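Transmembrane oligosaccharyl transferase (Archaeoglobus fulgidus, PDB 3WAJ) is a membrane-embedded oligosaccharyl transferase of the STT3/AglB family, with a helical transmembrane region that carries a zinc ion and large soluble domains. Local coordinates at residues A[792-802]-A[833-844]. Numbering follows the deposited sequence.
Sequences EVSVNATIKTN and PVKPITPYHIKA
T798 and T838 meet where an antiparallel strand pair, 792-800 against 835-844, is interrupted inside the four-stranded sheet of the long peripheral domain. At T838-Y840 the second strand leaves its ladder and loops out, and T838 bridges the gap. From its CB, which points toward 792-800, two branches leave. With chi1 at 76°, T838 OG1 sits between its own backbone N and carbonyl carbon, where it accepts the N-H of T798 (T838 OG1 to T798 N 3.2 Å), nearly straight, and donates to the carbonyl O of P839; a side-chain hydroxyl thus serves where a ladder would normally offer a carbonyl. CG2 instead lies against CB and OG1 of T798, whose hydroxyl is hydrogen-bonded to E808 on the adjoining strand. Just before the loop, I837 N reaches T798 O at 2.8 Å.

Backbone pairing resumes on both sides. K800 and K835 exchange two bonds, K800 N to K835 O being almost linear (178°), as do S794 and K843, whereas at N796/H841 the bond from H841 N to N796 O is short (2.7 Å) and the return bond weak. The face carrying V793, V795, A797 and I799 is apolar and covered in part by strand 819-824. There V795 CG1 presses on Y840 CD1 at 3.5 Å, and the same ring carbon touches A797 CB; Y840 OH bonds to Y826 O. With chi1 at -48°, I799 sends CG2 to V834 CG1 (3.6 Å) and its other branch, through CD1, onto P836 CB.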
loop_
_atom_site.group_PDB
_atom_site.type_symbol
_atom_site.label_atom_id
_atom_site.label_comp_id
_atom_site.label_asym_id
_atom_site.label_seq_id
_atom_site.Cartn_x
_atom_site.Cartn_y
_atom_site.Cartn_z
ATOM N N GLU A 792 36.366 20.516 26.022
ATOM C CA GLU A 792 35.365 19.475 25.808
ATOM C C GLU A 792 35.577 18.171 26.581
ATOM O O GLU A 792 36.711 17.754 26.845
ATOM C CB GLU A 792 35.168 19.185 24.318
ATOM C CG GLU A 792 36.411 19.290 23.471
ATOM C CD GLU A 792 36.069 19.642 22.041
ATOM O OE1 GLU A 792 35.241 20.556 21.848
ATOM O OE2 GLU A 792 36.601 18.998 21.114
ATOM N N VAL A 793 34.454 17.546 26.933
ATOM C CA VAL A 793 34.429 16.273 27.648
ATOM C C VAL A 793 33.783 15.205 26.761
ATOM O O VAL A 793 32.709 15.433 26.192
ATOM C CB VAL A 793 33.626 16.408 28.959
ATOM C CG1 VAL A 793 33.603 15.089 29.725
ATOM C CG2 VAL A 793 34.200 17.534 29.821
ATOM N N SER A 794 34.424 14.046 26.627
ATOM C CA SER A 794 33.865 12.987 25.781
ATOM C C SER A 794 33.460 11.767 26.598
ATOM O O SER A 794 34.125 11.414 27.571
ATOM C CB SER A 794 34.849 12.568 24.688
ATOM O OG SER A 794 35.800 11.638 25.181
ATOM N N VAL A 795 32.365 11.125 26.196
ATOM C CA VAL A 795 31.936 9.875 26.822
ATOM C C VAL A 795 31.971 8.727 25.806
ATOM O O VAL A 795 31.681 8.912 24.620
ATOM C CB VAL A 795 30.531 9.977 27.456
ATOM C CG1 VAL A 795 30.336 8.863 28.469
ATOM C CG2 VAL A 795 30.348 11.315 28.144
ATOM N N ASN A 796 32.310 7.536 26.293
ATOM C CA ASN A 796 32.544 6.372 25.449
ATOM C C ASN A 796 32.082 5.099 26.163
ATOM O O ASN A 796 32.267 4.958 27.373
ATOM C CB ASN A 796 34.037 6.290 25.106
ATOM C CG ASN A 796 34.397 5.040 24.328
ATOM O OD1 ASN A 796 35.358 4.351 24.660
ATOM N ND2 ASN A 796 33.636 4.751 23.276
ATOM N N ALA A 797 31.461 4.189 25.419
ATOM C CA ALA A 797 30.996 2.910 25.961
ATOM C C ALA A 797 30.837 1.898 24.832
ATOM O O ALA A 797 30.534 2.259 23.694
ATOM C CB ALA A 797 29.687 3.084 26.717
ATOM N N THR A 798 31.041 0.624 25.134
ATOM C CA THR A 798 30.861 -0.398 24.106
ATOM C C THR A 798 29.483 -1.042 24.273
ATOM O O THR A 798 29.074 -1.379 25.393
ATOM C CB THR A 798 31.994 -1.438 24.152
ATOM O OG1 THR A 798 33.245 -0.752 24.063
ATOM C CG2 THR A 798 31.897 -2.426 23.000
ATOM N N ILE A 799 28.767 -1.189 23.163
ATOM C CA ILE A 799 27.398 -1.710 23.183
ATOM C C ILE A 799 27.368 -3.042 22.439
ATOM O O ILE A 799 27.971 -3.161 21.379
ATOM C CB ILE A 799 26.416 -0.721 22.516
ATOM C CG1 ILE A 799 26.628 0.710 23.040
ATOM C CG2 ILE A 799 24.953 -1.183 22.685
ATOM C CD1 ILE A 799 26.310 0.892 24.530
ATOM N N LYS A 800 26.677 -4.041 22.992
ATOM C CA LYS A 800 26.516 -5.333 22.316
ATOM C C LYS A 800 25.042 -5.637 22.019
ATOM O O LYS A 800 24.193 -5.596 22.913
ATOM C CB LYS A 800 27.102 -6.465 23.157
ATOM C CG LYS A 800 27.236 -7.808 22.425
ATOM C CD LYS A 800 27.776 -8.880 23.376
ATOM C CE LYS A 800 27.879 -10.243 22.713
ATOM N NZ LYS A 800 27.976 -11.365 23.716
ATOM N N THR A 801 24.748 -5.969 20.765
ATOM C CA THR A 801 23.373 -6.221 20.353
ATOM C C THR A 801 23.040 -7.691 20.540
ATOM O O THR A 801 23.935 -8.524 20.672
ATOM C CB THR A 801 23.153 -5.825 18.880
ATOM O OG1 THR A 801 23.549 -6.909 18.026
ATOM C CG2 THR A 801 23.983 -4.585 18.540
ATOM N N ASN A 802 21.752 -8.014 20.506
ATOM C CA ASN A 802 21.304 -9.400 20.602
ATOM C C ASN A 802 21.738 -10.262 19.420
ATOM O O ASN A 802 21.368 -11.427 19.339
ATOM C CB ASN A 802 19.786 -9.444 20.715
ATOM C CG ASN A 802 19.108 -8.589 19.666
ATOM O OD1 ASN A 802 19.422 -7.399 19.510
ATOM N ND2 ASN A 802 18.198 -9.198 18.910
ATOM N N PRO A 833 17.871 -6.716 25.529
ATOM C CA PRO A 833 18.899 -7.593 24.945
ATOM C C PRO A 833 20.059 -6.836 24.293
ATOM O O PRO A 833 21.114 -7.421 24.078
ATOM C CB PRO A 833 18.126 -8.402 23.886
ATOM C CG PRO A 833 16.882 -7.619 23.604
ATOM C CD PRO A 833 16.560 -6.876 24.875
ATOM N N VAL A 834 19.864 -5.564 23.958
ATOM C CA VAL A 834 20.992 -4.726 23.567
ATOM C C VAL A 834 21.476 -4.029 24.826
ATOM O O VAL A 834 20.728 -3.257 25.431
ATOM C CB VAL A 834 20.601 -3.670 22.515
ATOM C CG1 VAL A 834 21.723 -2.666 22.333
ATOM C CG2 VAL A 834 20.249 -4.337 21.187
ATOM N N LYS A 835 22.707 -4.313 25.242
ATOM C CA LYS A 835 23.242 -3.707 26.470
ATOM C C LYS A 835 24.675 -3.191 26.349
ATOM O O LYS A 835 25.445 -3.649 25.497
ATOM C CB LYS A 835 23.083 -4.627 27.708
ATOM C CG LYS A 835 23.398 -6.097 27.509
ATOM C CD LYS A 835 22.149 -6.973 27.727
ATOM C CE LYS A 835 21.603 -6.882 29.153
ATOM N NZ LYS A 835 20.217 -7.443 29.304
ATOM N N PRO A 836 25.026 -2.203 27.185
ATOM C CA PRO A 836 26.436 -1.809 27.211
ATOM C C PRO A 836 27.246 -2.903 27.910
ATOM O O PRO A 836 26.746 -3.528 28.852
ATOM C CB PRO A 836 26.434 -0.503 28.028
ATOM C CG PRO A 836 25.129 -0.495 28.797
ATOM C CD PRO A 836 24.158 -1.335 28.008
ATOM N N ILE A 837 28.466 -3.156 27.436
ATOM C CA ILE A 837 29.328 -4.161 28.061
ATOM C C ILE A 837 30.544 -3.560 28.768
ATOM O O ILE A 837 31.357 -4.288 29.331
ATOM C CB ILE A 837 29.810 -5.243 27.070
ATOM C CG1 ILE A 837 30.611 -4.626 25.920
ATOM C CG2 ILE A 837 28.638 -6.079 26.566
ATOM C CD1 ILE A 837 31.109 -5.664 24.909
ATOM N N THR A 838 30.675 -2.238 28.708
ATOM C CA THR A 838 31.641 -1.511 29.533
ATOM C C THR A 838 30.882 -0.406 30.248
ATOM O O THR A 838 29.794 -0.031 29.822
ATOM C CB THR A 838 32.770 -0.857 28.697
ATOM O OG1 THR A 838 32.266 0.320 28.051
ATOM C CG2 THR A 838 33.339 -1.833 27.654
ATOM N N PRO A 839 31.449 0.118 31.341
ATOM C CA PRO A 839 30.892 1.351 31.910
ATOM C C PRO A 839 31.209 2.507 30.973
ATOM O O PRO A 839 31.989 2.322 30.033
ATOM C CB PRO A 839 31.673 1.513 33.217
ATOM C CG PRO A 839 32.926 0.707 33.023
ATOM C CD PRO A 839 32.527 -0.450 32.173
ATOM N N TYR A 840 30.622 3.674 31.205
ATOM C CA TYR A 840 30.995 4.842 30.419
ATOM C C TYR A 840 32.404 5.304 30.811
ATOM O O TYR A 840 32.723 5.410 32.001
ATOM C CB TYR A 840 30.008 5.987 30.650
ATOM C CG TYR A 840 28.599 5.788 30.128
ATOM C CD1 TYR A 840 28.293 6.007 28.795
ATOM C CD2 TYR A 840 27.569 5.434 30.986
ATOM C CE1 TYR A 840 27.004 5.854 28.329
ATOM C CE2 TYR A 840 26.277 5.275 30.528
ATOM C CZ TYR A 840 26.002 5.485 29.202
ATOM O OH TYR A 840 24.714 5.331 28.747
ATOM N N HIS A 841 33.246 5.576 29.821
ATOM C CA HIS A 841 34.556 6.161 30.092
ATOM C C HIS A 841 34.509 7.652 29.748
ATOM O O HIS A 841 34.581 8.023 28.572
ATOM C CB HIS A 841 35.661 5.463 29.285
ATOM C CG HIS A 841 35.542 3.970 29.256
ATOM N ND1 HIS A 841 35.846 3.177 30.342
ATOM C CD2 HIS A 841 35.150 3.126 28.270
ATOM C CE1 HIS A 841 35.642 1.908 30.027
ATOM N NE2 HIS A 841 35.219 1.849 28.776
ATOM N N ILE A 842 34.355 8.502 30.763
ATOM C CA ILE A 842 34.414 9.944 30.544
ATOM C C ILE A 842 35.868 10.350 30.516
ATOM O O ILE A 842 36.702 9.779 31.230
ATOM C CB ILE A 842 33.790 10.756 31.678
ATOM C CG1 ILE A 842 33.179 9.851 32.724
ATOM C CG2 ILE A 842 32.769 11.764 31.163
ATOM C CD1 ILE A 842 33.012 10.566 34.010
ATOM N N LYS A 843 36.163 11.362 29.714
ATOM C CA LYS A 843 37.515 11.855 29.603
ATOM C C LYS A 843 37.442 13.364 29.481
ATOM O O LYS A 843 36.787 13.897 28.578
ATOM C CB LYS A 843 38.205 11.231 28.389
ATOM C CG LYS A 843 39.652 11.642 28.175
ATOM C CD LYS A 843 40.149 11.134 26.825
ATOM C CE LYS A 843 41.594 11.532 26.547
ATOM N NZ LYS A 843 42.562 10.751 27.376
ATOM N N ALA A 844 38.083 14.041 30.429
ATOM C CA ALA A 844 38.255 15.484 30.385
ATOM C C ALA A 844 39.755 15.748 30.422
ATOM O O ALA A 844 40.379 15.642 31.477
ATOM C CB ALA A 844 37.563 16.146 31.566
#